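Local coordinates for protein IclR transcriptional regulator (Thermotoga maritima, PDB 1MKM) that probably acts as a DNA-binding transcriptional regulator of the IclR family, pairing a winged helix-turn-helix domain with a zinc-binding C-terminal domain, at residues G71-V74 with L75-F78; V89-M92 with K93-E97; K161-T164 with P165-T169; V173-R176 with E177-I181; A240-I243 with S244-G248. All coordinates share one frame; numbering follows the deposited sequence.

Contact 1. Residues G71-V74 with L75-F78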
loop_
_atom_site.group_PDB
_atom_site.type_symbol
_atom_site.label_atom_id
_atom_site.label_comp_id
_atom_site.label_asym_id
_atom_site.label_seq_id
_atom_site.Cartn_x
_atom_site.Cartn_y
_atom_site.Cartn_z
ATOM N N GLY B 71 6.042 13.614 -21.550
ATOM C CA GLY B 71 5.758 12.397 -22.277
ATOM C C GLY B 71 4.366 12.430 -22.890
ATOM O O GLY B 71 4.202 12.066 -24.055
ATOM N N SER B 72 3.371 12.867 -22.110
ATOM C CA SER B 72 1.982 12.955 -22.585
ATOM C C SER B 72 1.856 13.900 -23.765
ATOM O O SER B 72 1.119 13.620 -24.707
ATOM C CB SER B 72 1.057 13.437 -21.469
ATOM O OG SER B 72 1.124 12.561 -20.374
ATOM N N PHE B 73 2.565 15.032 -23.700
ATOM C CA PHE B 73 2.564 16.021 -24.780
ATOM C C PHE B 73 3.083 15.412 -26.088
ATOM O O PHE B 73 2.549 15.678 -27.168
ATOM C CB PHE B 73 3.456 17.217 -24.416
ATOM C CG PHE B 73 2.724 18.371 -23.788
ATOM C CD1 PHE B 73 2.900 18.675 -22.442
ATOM C CD2 PHE B 73 1.893 19.187 -24.553
ATOM C CE1 PHE B 73 2.262 19.785 -21.862
ATOM C CE2 PHE B 73 1.248 20.298 -23.987
ATOM C CZ PHE B 73 1.437 20.595 -22.637
ATOM N N VAL B 74 4.139 14.611 -25.994
ATOM C CA VAL B 74 4.704 13.992 -27.188
ATOM C C VAL B 74 3.748 12.902 -27.687
ATOM O O VAL B 74 3.471 12.833 -28.875
ATOM C CB VAL B 74 6.090 13.371 -26.918
ATOM C CG1 VAL B 74 6.658 12.810 -28.200
ATOM C CG2 VAL B 74 7.040 14.420 -26.340
ATOM N N LEU B 75 3.249 12.057 -26.780
ATOM C CA LEU B 75 2.293 11.005 -27.170
ATOM C C LEU B 75 1.073 11.672 -27.790
ATOM O O LEU B 75 0.465 11.165 -28.723
ATOM C CB LEU B 75 1.867 10.188 -25.944
ATOM C CG LEU B 75 2.862 9.123 -25.481
ATOM C CD1 LEU B 75 2.558 8.678 -24.083
ATOM C CD2 LEU B 75 2.819 7.960 -26.442
ATOM N N ARG B 76 0.751 12.846 -27.268
ATOM C CA ARG B 76 -0.381 13.640 -27.723
ATOM C C ARG B 76 -0.232 14.035 -29.193
ATOM O O ARG B 76 -1.199 14.451 -29.826
ATOM C CB ARG B 76 -0.478 14.887 -26.840
ATOM C CG ARG B 76 -1.742 15.701 -26.953
ATOM C CD ARG B 76 -1.757 16.758 -25.851
ATOM N NE ARG B 76 -1.630 16.143 -24.529
ATOM C CZ ARG B 76 -1.563 16.818 -23.384
ATOM N NH1 ARG B 76 -1.613 18.143 -23.383
ATOM N NH2 ARG B 76 -1.443 16.168 -22.235
ATOM N N ARG B 77 0.970 13.883 -29.739
ATOM C CA ARG B 77 1.213 14.243 -31.133
ATOM C C ARG B 77 0.875 13.143 -32.135
ATOM O O ARG B 77 0.919 13.384 -33.338
ATOM C CB ARG B 77 2.674 14.627 -31.348
ATOM C CG ARG B 77 3.308 15.413 -30.226
ATOM C CD ARG B 77 4.679 15.883 -30.656
ATOM N NE ARG B 77 4.679 17.323 -30.828
ATOM C CZ ARG B 77 5.119 17.946 -31.905
ATOM N NH1 ARG B 77 5.611 17.266 -32.929
ATOM N NH2 ARG B 77 5.030 19.254 -31.965
ATOM N N PHE B 78 0.544 11.951 -31.648
ATOM C CA PHE B 78 0.236 10.826 -32.535
ATOM C C PHE B 78 -1.248 10.430 -32.509
ATOM O O PHE B 78 -1.650 9.522 -31.773
ATOM C CB PHE B 78 1.095 9.616 -32.152
ATOM C CG PHE B 78 2.561 9.927 -32.039
ATOM C CD1 PHE B 78 3.263 9.624 -30.868
ATOM C CD2 PHE B 78 3.246 10.518 -33.098
ATOM C CE1 PHE B 78 4.628 9.906 -30.755
ATOM C CE2 PHE B 78 4.612 10.806 -32.998
ATOM C CZ PHE B 78 5.305 10.500 -31.824
#
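F73 and R76 form a cation-pi pair at the end of helix 66-75, on the linker between the winged helix-turn-helix domain and the C-terminal domain. R76 CZ sits 4.5 Å from the centroid of the F73 ring and 16° off its normal, so the guanidinium lies over the ring face. The two planes are tilted by 35° rather than stacked flat, and R76 NH1 makes the nearest approach, 3.6 Å from F73 CE2. R76 gets there with CG opposite its own backbone N (chi1 -168°) and a bend at chi3 that brings the guanidinium over the ring face, NH1 toward its rim. Its NH2 passes S72 CB and also makes a weak hydrogen bond to N208 of the second subunit.

Behind this pair the helix ends in a type I turn, L75 to F78. L75 N still donates to G71 O in helical fashion, at 2.9 Å, and R76 N donates to S72 O. R77 N instead reaches back only three residues, to V74 O.

The second subunit packs on this linker: its V18 meets F73 and its I68 meets V74 and L75, while R77 NH2 hydrogen-bonds to its G22 O. Where the turn closes, the F78 ring presents one face to V74 O, with F78 CE1 3.7 Å from that oxygen.

Contact 2. Residues V89-M92 with K93-E97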
loop_
_atom_site.group_PDB
_atom_site.type_symbol
_atom_site.label_atom_id
_atom_site.label_comp_id
_atom_site.label_asym_id
_atom_site.label_seq_id
_atom_site.Cartn_x
_atom_site.Cartn_y
_atom_site.Cartn_z
ATOM N N VAL B 89 -7.282 -1.994 -25.626
ATOM C CA VAL B 89 -7.817 -2.459 -24.353
ATOM C C VAL B 89 -8.779 -3.617 -24.635
ATOM O O VAL B 89 -8.823 -4.598 -23.889
ATOM C CB VAL B 89 -8.563 -1.322 -23.598
ATOM C CG1 VAL B 89 -9.084 -1.829 -22.271
ATOM C CG2 VAL B 89 -7.621 -0.141 -23.359
ATOM N N ASP B 90 -9.528 -3.517 -25.730
ATOM C CA ASP B 90 -10.459 -4.579 -26.066
ATOM C C ASP B 90 -9.704 -5.856 -26.457
ATOM O O ASP B 90 -10.063 -6.958 -26.016
ATOM C CB ASP B 90 -11.400 -4.118 -27.187
ATOM C CG ASP B 90 -12.521 -5.127 -27.483
ATOM O OD1 ASP B 90 -13.038 -5.795 -26.553
ATOM O OD2 ASP B 90 -12.895 -5.230 -28.666
ATOM N N ILE B 91 -8.650 -5.704 -27.257
ATOM C CA ILE B 91 -7.853 -6.850 -27.680
ATOM C C ILE B 91 -7.286 -7.551 -26.456
ATOM O O ILE B 91 -7.152 -8.769 -26.445
ATOM C CB ILE B 91 -6.675 -6.434 -28.595
ATOM C CG1 ILE B 91 -7.204 -5.733 -29.848
ATOM C CG2 ILE B 91 -5.857 -7.671 -28.979
ATOM C CD1 ILE B 91 -6.128 -5.240 -30.779
ATOM N N MET B 92 -6.947 -6.783 -25.423
ATOM C CA MET B 92 -6.399 -7.387 -24.217
ATOM C C MET B 92 -7.461 -8.122 -23.395
ATOM O O MET B 92 -7.185 -9.161 -22.777
ATOM C CB MET B 92 -5.740 -6.324 -23.350
ATOM C CG MET B 92 -5.200 -6.849 -22.027
ATOM S SD MET B 92 -6.435 -7.022 -20.704
ATOM C CE MET B 92 -6.802 -5.314 -20.409
ATOM N N LYS B 93 -8.674 -7.579 -23.383
ATOM C CA LYS B 93 -9.755 -8.184 -22.623
ATOM C C LYS B 93 -10.326 -9.401 -23.330
ATOM O O LYS B 93 -10.926 -10.269 -22.694
ATOM C CB LYS B 93 -10.844 -7.151 -22.367
ATOM C CG LYS B 93 -10.337 -5.973 -21.576
ATOM C CD LYS B 93 -11.336 -4.838 -21.580
ATOM C CE LYS B 93 -12.426 -5.065 -20.565
ATOM N NZ LYS B 93 -11.850 -5.084 -19.197
ATOM N N ARG B 94 -10.123 -9.473 -24.642
ATOM C CA ARG B 94 -10.618 -10.605 -25.412
ATOM C C ARG B 94 -9.555 -11.658 -25.694
ATOM O O ARG B 94 -9.842 -12.665 -26.339
ATOM C CB ARG B 94 -11.239 -10.127 -26.721
ATOM C CG ARG B 94 -12.329 -9.098 -26.501
ATOM C CD ARG B 94 -13.172 -8.897 -27.736
ATOM N NE ARG B 94 -12.433 -8.298 -28.839
ATOM C CZ ARG B 94 -12.916 -8.166 -30.068
ATOM N NH1 ARG B 94 -14.138 -8.597 -30.351
ATOM N NH2 ARG B 94 -12.182 -7.592 -31.009
ATOM N N THR B 95 -8.333 -11.435 -25.214
ATOM C CA THR B 95 -7.266 -12.410 -25.413
ATOM C C THR B 95 -6.555 -12.670 -24.096
ATOM O O THR B 95 -6.026 -13.765 -23.870
ATOM C CB THR B 95 -6.214 -11.935 -26.426
ATOM O OG1 THR B 95 -5.488 -10.834 -25.869
ATOM C CG2 THR B 95 -6.873 -11.519 -27.739
ATOM N N GLY B 96 -6.555 -11.649 -23.232
ATOM C CA GLY B 96 -5.911 -11.745 -21.933
ATOM C C GLY B 96 -4.412 -11.539 -22.050
ATOM O O GLY B 96 -3.665 -11.652 -21.075
ATOM N N GLU B 97 -3.976 -11.214 -23.261
ATOM C CA GLU B 97 -2.568 -11.015 -23.541
ATOM C C GLU B 97 -2.200 -9.544 -23.645
ATOM O O GLU B 97 -3.044 -8.696 -23.956
ATOM C CB GLU B 97 -2.206 -11.716 -24.853
ATOM C CG GLU B 97 -2.632 -13.170 -24.917
ATOM C CD GLU B 97 -2.112 -13.960 -23.749
ATOM O OE1 GLU B 97 -0.886 -13.944 -23.522
ATOM O OE2 GLU B 97 -2.926 -14.603 -23.051
#
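V89 O and D90 O accept from K93 N and R94 N, each four residues on, as helix 79-93 reaches its end. The chain then turns away: G96 N donates to M92 O at 2.6 Å, and G96 itself has a positive phi of 80°.

T95 ties the turn together through its hydroxyl. T95 OG1 donates to I91 O at 2.7 Å and accepts from E97 N at 3.0 Å, the second bond making an ST turn; chi1 of 68° places OG1 between the backbone N and the carbonyl carbon, within range of both. This is the passage from helix 79-93 into strand 98-105, a central strand of the six-stranded antiparallel sheet in the GAF-like C-terminal domain.

On another side of the helix D90 meets R94. D90 OD2 stands 3.0 Å above one face of the R94 guanidinium and 3.1 Å from R94 NE, so the salt bridge is one of charge alone, with no N-H aimed at the oxygen. K239 of helix 226-246 also pairs with D90 OD2, and E238 with R94 NH2. M92, bent at chi2 and chi3, lays its sulfur along the backbone of K93 and brings M92 CE 3.8 Å from K93 CG.

Contact 3. Residues K161-T164 with P165-T169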
loop_
_atom_site.group_PDB
_atom_site.type_symbol
_atom_site.label_atom_id
_atom_site.label_comp_id
_atom_site.label_asym_id
_atom_site.label_seq_id
_atom_site.Cartn_x
_atom_site.Cartn_y
_atom_site.Cartn_z
ATOM N N LYS B 161 21.994 -8.182 -36.334
ATOM C CA LYS B 161 22.617 -8.833 -35.189
ATOM C C LYS B 161 21.623 -9.764 -34.506
ATOM O O LYS B 161 20.697 -9.317 -33.832
ATOM C CB LYS B 161 23.128 -7.795 -34.188
ATOM C CG LYS B 161 23.745 -8.411 -32.938
ATOM C CD LYS B 161 24.307 -7.350 -32.001
ATOM C CE LYS B 161 24.768 -7.972 -30.689
ATOM N NZ LYS B 161 25.360 -6.972 -29.758
ATOM N N PRO B 162 21.806 -11.082 -34.677
ATOM C CA PRO B 162 20.931 -12.098 -34.086
ATOM C C PRO B 162 20.862 -12.036 -32.557
ATOM O O PRO B 162 21.841 -12.327 -31.864
ATOM C CB PRO B 162 21.536 -13.405 -34.596
ATOM C CG PRO B 162 22.994 -13.073 -34.698
ATOM C CD PRO B 162 22.959 -11.711 -35.345
ATOM N N LYS B 163 19.692 -11.660 -32.046
ATOM C CA LYS B 163 19.475 -11.543 -30.606
ATOM C C LYS B 163 19.143 -12.884 -29.963
ATOM O O LYS B 163 19.269 -13.068 -28.748
ATOM C CB LYS B 163 18.353 -10.538 -30.336
ATOM C CG LYS B 163 18.752 -9.093 -30.593
ATOM C CD LYS B 163 17.545 -8.178 -30.631
ATOM C CE LYS B 163 16.661 -8.498 -31.822
ATOM N NZ LYS B 163 17.417 -8.461 -33.111
ATOM N N THR B 164 18.715 -13.824 -30.788
ATOM C CA THR B 164 18.384 -15.151 -30.303
ATOM C C THR B 164 18.502 -16.137 -31.467
ATOM O O THR B 164 18.316 -15.760 -32.626
ATOM C CB THR B 164 16.956 -15.172 -29.666
ATOM O OG1 THR B 164 16.081 -14.292 -30.386
ATOM C CG2 THR B 164 17.021 -14.722 -28.211
ATOM N N PRO B 165 18.850 -17.405 -31.176
ATOM C CA PRO B 165 18.995 -18.428 -32.218
ATOM C C PRO B 165 17.887 -18.440 -33.268
ATOM O O PRO B 165 17.948 -19.191 -34.238
ATOM C CB PRO B 165 19.067 -19.741 -31.422
ATOM C CG PRO B 165 18.535 -19.379 -30.041
ATOM C CD PRO B 165 19.054 -17.989 -29.841
ATOM N N ASN B 166 16.874 -17.603 -33.074
ATOM C CA ASN B 166 15.771 -17.533 -34.017
ATOM C C ASN B 166 15.712 -16.170 -34.710
ATOM O O ASN B 166 14.793 -15.895 -35.484
ATOM C CB ASN B 166 14.447 -17.818 -33.300
ATOM C CG ASN B 166 14.464 -19.133 -32.530
ATOM O OD1 ASN B 166 13.423 -19.613 -32.086
ATOM N ND2 ASN B 166 15.646 -19.713 -32.360
ATOM N N THR B 167 16.697 -15.320 -34.432
ATOM C CA THR B 167 16.756 -13.995 -35.040
ATOM C C THR B 167 17.306 -14.134 -36.459
ATOM O O THR B 167 18.497 -14.393 -36.651
ATOM C CB THR B 167 17.689 -13.035 -34.251
ATOM O OG1 THR B 167 17.404 -13.107 -32.850
ATOM C CG2 THR B 167 17.488 -11.600 -34.715
ATOM N N ILE B 168 16.428 -13.967 -37.445
ATOM C CA ILE B 168 16.789 -14.059 -38.860
ATOM C C ILE B 168 17.941 -13.111 -39.223
ATOM O O ILE B 168 17.825 -11.896 -39.051
ATOM C CB ILE B 168 15.577 -13.706 -39.746
ATOM C CG1 ILE B 168 14.387 -14.588 -39.380
ATOM C CG2 ILE B 168 15.926 -13.882 -41.208
ATOM C CD1 ILE B 168 13.139 -14.293 -40.193
ATOM N N THR B 169 19.043 -13.654 -39.738
ATOM C CA THR B 169 20.189 -12.824 -40.110
ATOM C C THR B 169 20.447 -12.771 -41.626
ATOM O O THR B 169 21.417 -12.164 -42.077
ATOM C CB THR B 169 21.476 -13.305 -39.388
ATOM O OG1 THR B 169 21.218 -13.433 -37.984
ATOM C CG2 THR B 169 22.606 -12.301 -39.577
#
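T167 turns its side chain back over K163 and T164, and its hydroxyl is the polar centre of this loop between helices 148-157 and 171-184. T164 N donates to T167 OG1 at a modelled 2.5 Å, so short that the length is doubtful, with an N-H...O angle of 138°. T164 OG1 lies 3.0 Å from T167 OG1. Both hydroxyls also hydrogen-bond beyond the loop, T167 OG1 with E192 O and T164 OG1 with E191 O. The buried hydroxyl of T167 thus joins the loop's own backbone to a neighbouring segment.

The methyl, T167 CG2, lies opposite its backbone N and 3.5 Å from K163 NZ; T167 CB rests 3.4 Å from P162 CA. K163 NZ makes a weak hydrogen bond to K161 O and has D132 as a long, weak ion partner.

Farther along, T169 OG1 donates to T167 O at 3.2 Å and passes 3.4 Å from P162 CB, crossing the proline ring at a slant. T164 to T167 is a type I beta turn with P165 at its second position, closed by T167 N to T164 O, though crowding around that oxygen makes the exact length doubtful. The turn borders the zinc region of the C-terminal domain: the N166 side chain is about 6 Å from that of the zinc-binding residue D189.

Contact 4. Residues V173-R176 with E177-I181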
loop_
_atom_site.group_PDB
_atom_site.type_symbol
_atom_site.label_atom_id
_atom_site.label_comp_id
_atom_site.label_asym_id
_atom_site.label_seq_id
_atom_site.Cartn_x
_atom_site.Cartn_y
_atom_site.Cartn_z
ATOM N N VAL B 173 16.185 -14.544 -46.738
ATOM C CA VAL B 173 15.225 -15.264 -45.913
ATOM C C VAL B 173 14.234 -14.268 -45.334
ATOM O O VAL B 173 13.038 -14.549 -45.228
ATOM C CB VAL B 173 15.917 -15.965 -44.746
ATOM C CG1 VAL B 173 14.911 -16.824 -44.000
ATOM C CG2 VAL B 173 17.080 -16.794 -45.257
ATOM N N LEU B 174 14.754 -13.104 -44.954
ATOM C CA LEU B 174 13.940 -12.041 -44.389
ATOM C C LEU B 174 12.968 -11.533 -45.448
ATOM O O LEU B 174 11.807 -11.243 -45.149
ATOM C CB LEU B 174 14.841 -10.902 -43.898
ATOM C CG LEU B 174 14.223 -9.818 -43.006
ATOM C CD1 LEU B 174 15.334 -9.007 -42.367
ATOM C CD2 LEU B 174 13.285 -8.927 -43.814
ATOM N N LYS B 175 13.445 -11.429 -46.688
ATOM C CA LYS B 175 12.612 -10.961 -47.796
ATOM C C LYS B 175 11.499 -11.986 -48.027
ATOM O O LYS B 175 10.317 -11.638 -48.031
ATOM C CB LYS B 175 13.464 -10.787 -49.065
ATOM C CG LYS B 175 12.873 -9.853 -50.131
ATOM C CD LYS B 175 11.714 -10.482 -50.899
ATOM C CE LYS B 175 12.177 -11.662 -51.760
ATOM N NZ LYS B 175 11.073 -12.298 -52.544
ATOM N N ARG B 176 11.878 -13.247 -48.219
ATOM C CA ARG B 176 10.889 -14.302 -48.422
ATOM C C ARG B 176 9.950 -14.252 -47.228
ATOM O O ARG B 176 8.729 -14.198 -47.381
ATOM C CB ARG B 176 11.565 -15.679 -48.490
ATOM C CG ARG B 176 12.223 -16.003 -49.827
ATOM C CD ARG B 176 12.790 -17.419 -49.835
ATOM N NE ARG B 176 13.888 -17.588 -48.882
ATOM C CZ ARG B 176 14.493 -18.746 -48.625
ATOM N NH1 ARG B 176 14.114 -19.854 -49.246
ATOM N NH2 ARG B 176 15.487 -18.797 -47.747
ATOM N N GLU B 177 10.548 -14.264 -46.039
ATOM C CA GLU B 177 9.815 -14.203 -44.780
ATOM C C GLU B 177 8.754 -13.113 -44.872
ATOM O O GLU B 177 7.569 -13.361 -44.633
ATOM C CB GLU B 177 10.787 -13.894 -43.640
ATOM C CG GLU B 177 10.545 -14.685 -42.373
ATOM C CD GLU B 177 9.381 -14.163 -41.561
ATOM O OE1 GLU B 177 8.267 -14.032 -42.117
ATOM O OE2 GLU B 177 9.589 -13.891 -40.359
ATOM N N LEU B 178 9.186 -11.911 -45.244
ATOM C CA LEU B 178 8.278 -10.777 -45.375
ATOM C C LEU B 178 7.120 -11.057 -46.325
ATOM O O LEU B 178 5.982 -10.654 -46.069
ATOM C CB LEU B 178 9.031 -9.529 -45.858
ATOM C CG LEU B 178 10.090 -8.901 -44.944
ATOM C CD1 LEU B 178 10.580 -7.594 -45.547
ATOM C CD2 LEU B 178 9.496 -8.643 -43.574
ATOM N N GLU B 179 7.403 -11.747 -47.424
ATOM C CA GLU B 179 6.364 -12.049 -48.398
ATOM C C GLU B 179 5.330 -12.993 -47.795
ATOM O O GLU B 179 4.125 -12.826 -48.005
ATOM C CB GLU B 179 6.984 -12.655 -49.656
ATOM C CG GLU B 179 6.177 -12.381 -50.911
ATOM C CD GLU B 179 6.978 -12.619 -52.172
ATOM O OE1 GLU B 179 7.392 -13.775 -52.402
ATOM O OE2 GLU B 179 7.200 -11.649 -52.928
ATOM N N LYS B 180 5.804 -13.983 -47.043
ATOM C CA LYS B 180 4.908 -14.929 -46.389
ATOM C C LYS B 180 3.928 -14.077 -45.592
ATOM O O LYS B 180 2.725 -14.338 -45.554
ATOM C CB LYS B 180 5.676 -15.820 -45.411
ATOM C CG LYS B 180 7.050 -16.271 -45.865
ATOM C CD LYS B 180 7.620 -17.253 -44.848
ATOM C CE LYS B 180 9.103 -17.509 -45.036
ATOM N NZ LYS B 180 9.619 -18.354 -43.921
ATOM N N ILE B 181 4.474 -13.050 -44.954
ATOM C CA ILE B 181 3.683 -12.140 -44.145
ATOM C C ILE B 181 2.670 -11.422 -45.024
ATOM O O ILE B 181 1.502 -11.283 -44.649
ATOM C CB ILE B 181 4.600 -11.129 -43.428
ATOM C CG1 ILE B 181 5.553 -11.885 -42.498
ATOM C CG2 ILE B 181 3.773 -10.133 -42.639
ATOM C CD1 ILE B 181 6.676 -11.041 -41.945
#
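These are contacts one turn apart within helix 171-184, an outer helix of the GAF-like C-terminal domain, with leucines and E177 on the buried side and K175 and E179 toward the surface. L174 and L178 cross at a slant. L174 CD2 presses on the branch point of L178, 3.4 Å from L178 CG and 3.5 Å from L178 CD1, tighter than ordinary carbon contact. L174 holds CG opposite its backbone N (chi1 -167°), whereas L178 keeps CG beside its own N. L178 also brings CG close over L174 O, the carbonyl that accepts its N-H.

Around this face L174 touches L160, and L178 lies on K140 and L143 of helix 137-143, so L178 joins the two helices while L174 packs on the loop before its own helix. The carboxylate of E177, also buried, makes a salt bridge with K140 through OE2. Its side chain is about 8 Å from that of the zinc-binding residue D189.

The backbone follows the regular i to i+4 pattern: L178 N donates to L174 O, E179 N to K175 O and K180 N to R176 O. At the outer surface K175 and E179 run alongside each other. K175 bends at chi2 and chi3 toward the extended glutamate, yet their salt bridge remains long, with K175 NZ 3.9 Å from E179 OE2 and 4.0 Å from E179 OE1.

Contact 5. Residues A240-I243 with S244-G248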
loop_
_atom_site.group_PDB
_atom_site.type_symbol
_atom_site.label_atom_id
_atom_site.label_comp_id
_atom_site.label_asym_id
_atom_site.label_seq_id
_atom_site.Cartn_x
_atom_site.Cartn_y
_atom_site.Cartn_z
ATOM N N ALA B 240 -7.058 -3.855 -36.542
ATOM C CA ALA B 240 -6.194 -3.208 -37.521
ATOM C C ALA B 240 -7.050 -2.503 -38.572
ATOM O O ALA B 240 -6.972 -1.280 -38.752
ATOM C CB ALA B 240 -5.292 -4.237 -38.181
ATOM N N GLU B 241 -7.876 -3.282 -39.264
ATOM C CA GLU B 241 -8.745 -2.741 -40.296
ATOM C C GLU B 241 -9.536 -1.531 -39.800
ATOM O O GLU B 241 -9.607 -0.507 -40.480
ATOM C CB GLU B 241 -9.700 -3.829 -40.798
ATOM C CG GLU B 241 -10.822 -3.302 -41.669
ATOM C CD GLU B 241 -11.621 -4.407 -42.319
ATOM O OE1 GLU B 241 -11.972 -5.378 -41.607
ATOM O OE2 GLU B 241 -11.901 -4.296 -43.536
ATOM N N GLU B 242 -10.121 -1.647 -38.612
ATOM C CA GLU B 242 -10.909 -0.549 -38.050
ATOM C C GLU B 242 -10.078 0.705 -37.817
ATOM O O GLU B 242 -10.509 1.816 -38.150
ATOM C CB GLU B 242 -11.558 -0.975 -36.732
ATOM C CG GLU B 242 -12.146 0.181 -35.934
ATOM C CD GLU B 242 -13.355 0.796 -36.599
ATOM O OE1 GLU B 242 -13.292 1.069 -37.813
ATOM O OE2 GLU B 242 -14.371 1.011 -35.904
ATOM N N ILE B 243 -8.894 0.518 -37.229
ATOM C CA ILE B 243 -7.972 1.615 -36.937
ATOM C C ILE B 243 -7.474 2.232 -38.229
ATOM O O ILE B 243 -7.542 3.454 -38.412
ATOM C CB ILE B 243 -6.731 1.133 -36.141
ATOM C CG1 ILE B 243 -7.161 0.533 -34.800
ATOM C CG2 ILE B 243 -5.775 2.294 -35.916
ATOM C CD1 ILE B 243 -6.092 -0.317 -34.135
ATOM N N SER B 244 -6.963 1.385 -39.116
ATOM C CA SER B 244 -6.448 1.837 -40.398
ATOM C C SER B 244 -7.449 2.769 -41.064
ATOM O O SER B 244 -7.078 3.813 -41.602
ATOM C CB SER B 244 -6.178 0.639 -41.295
ATOM O OG SER B 244 -5.373 -0.299 -40.611
ATOM N N ARG B 245 -8.722 2.391 -41.013
ATOM C CA ARG B 245 -9.781 3.204 -41.594
ATOM C C ARG B 245 -9.658 4.647 -41.126
ATOM O O ARG B 245 -9.549 5.562 -41.943
ATOM C CB ARG B 245 -11.149 2.641 -41.204
ATOM C CG ARG B 245 -11.498 1.352 -41.917
ATOM C CD ARG B 245 -12.786 0.765 -41.389
ATOM N NE ARG B 245 -13.228 -0.370 -42.194
ATOM C CZ ARG B 245 -14.246 -1.161 -41.874
ATOM N NH1 ARG B 245 -14.929 -0.944 -40.756
ATOM N NH2 ARG B 245 -14.589 -2.161 -42.677
ATOM N N LYS B 246 -9.675 4.844 -39.809
ATOM C CA LYS B 246 -9.550 6.179 -39.229
ATOM C C LYS B 246 -8.366 6.946 -39.821
ATOM O O LYS B 246 -8.424 8.170 -39.977
ATOM C CB LYS B 246 -9.400 6.082 -37.705
ATOM C CG LYS B 246 -10.716 6.130 -36.925
ATOM C CD LYS B 246 -11.733 5.147 -37.473
ATOM C CE LYS B 246 -12.960 5.051 -36.591
ATOM N NZ LYS B 246 -12.642 4.367 -35.311
ATOM N N LEU B 247 -7.295 6.227 -40.151
ATOM C CA LEU B 247 -6.109 6.844 -40.745
ATOM C C LEU B 247 -6.359 7.191 -42.210
ATOM O O LEU B 247 -5.420 7.317 -42.998
ATOM C CB LEU B 247 -4.904 5.905 -40.647
ATOM C CG LEU B 247 -4.087 5.921 -39.352
ATOM C CD1 LEU B 247 -4.951 5.553 -38.162
ATOM C CD2 LEU B 247 -2.933 4.951 -39.505
ATOM N N GLY B 248 -7.631 7.338 -42.562
ATOM C CA GLY B 248 -7.995 7.674 -43.925
ATOM C C GLY B 248 -7.599 6.613 -44.930
ATOM O O GLY B 248 -7.033 6.923 -45.978
#
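R245 reaches back along helix 226-246 to two glutamates of the preceding turn. R245 CB lies 3.2 Å from E242 O and R245 CG 3.0 Å from E241 O, the carbonyl that also accepts R245 N. From CG to NE the chain is extended: R245 CD comes 3.6 Å from E242 OE1, and R245 NE passes 3.8 Å from E241 CG, which covers one face of the guanidinium. At the tip the two amino nitrogens part company. R245 NH2 makes a salt bridge with E241 OE2 at 3.5 Å, the carboxylate turned 46° from the guanidinium plane, while R245 NH1 makes a long salt bridge with E242 OE1, near that plane at its edge. E242 bends at chi2 so that its other oxygen, OE2, faces K246 NZ in another long salt bridge.

On the buried side S244 grips A240 O twice. S244 N donates to A240 O at 2.7 Å, and S244 OG, folded beside the backbone N (chi1 -52°), donates to the same oxygen from above the carbonyl plane at 2.6 Å. I243 and L247 run side by side and pack on I204 of strand 197-205, with I243 also on helix 79-93. The arrangement is that of an amphipathic C-terminal helix, its outer side carrying a network of i to i+3 and i to i+4 salt bridges, two of them long.

All five contacts are local, within a helix or round a turn, but their surroundings differ. Contact 1 lies on the linker and packs against the second subunit, whereas no other chain of the assembly touches the remaining four. Contacts 2 and 5 belong to helices 79-93 and 226-246, which pack together, and both combine an apolar side against the sheet with charged pairs farther out. Contact 3 is the most exposed and relies on threonine hydroxyls and backbone groups. It touches contact 4, where I168 CD1 packs 3.4 Å from E177 CG, and both stand near the zinc-binding residue D189. Contact 1 lies across the chain's centre from these two.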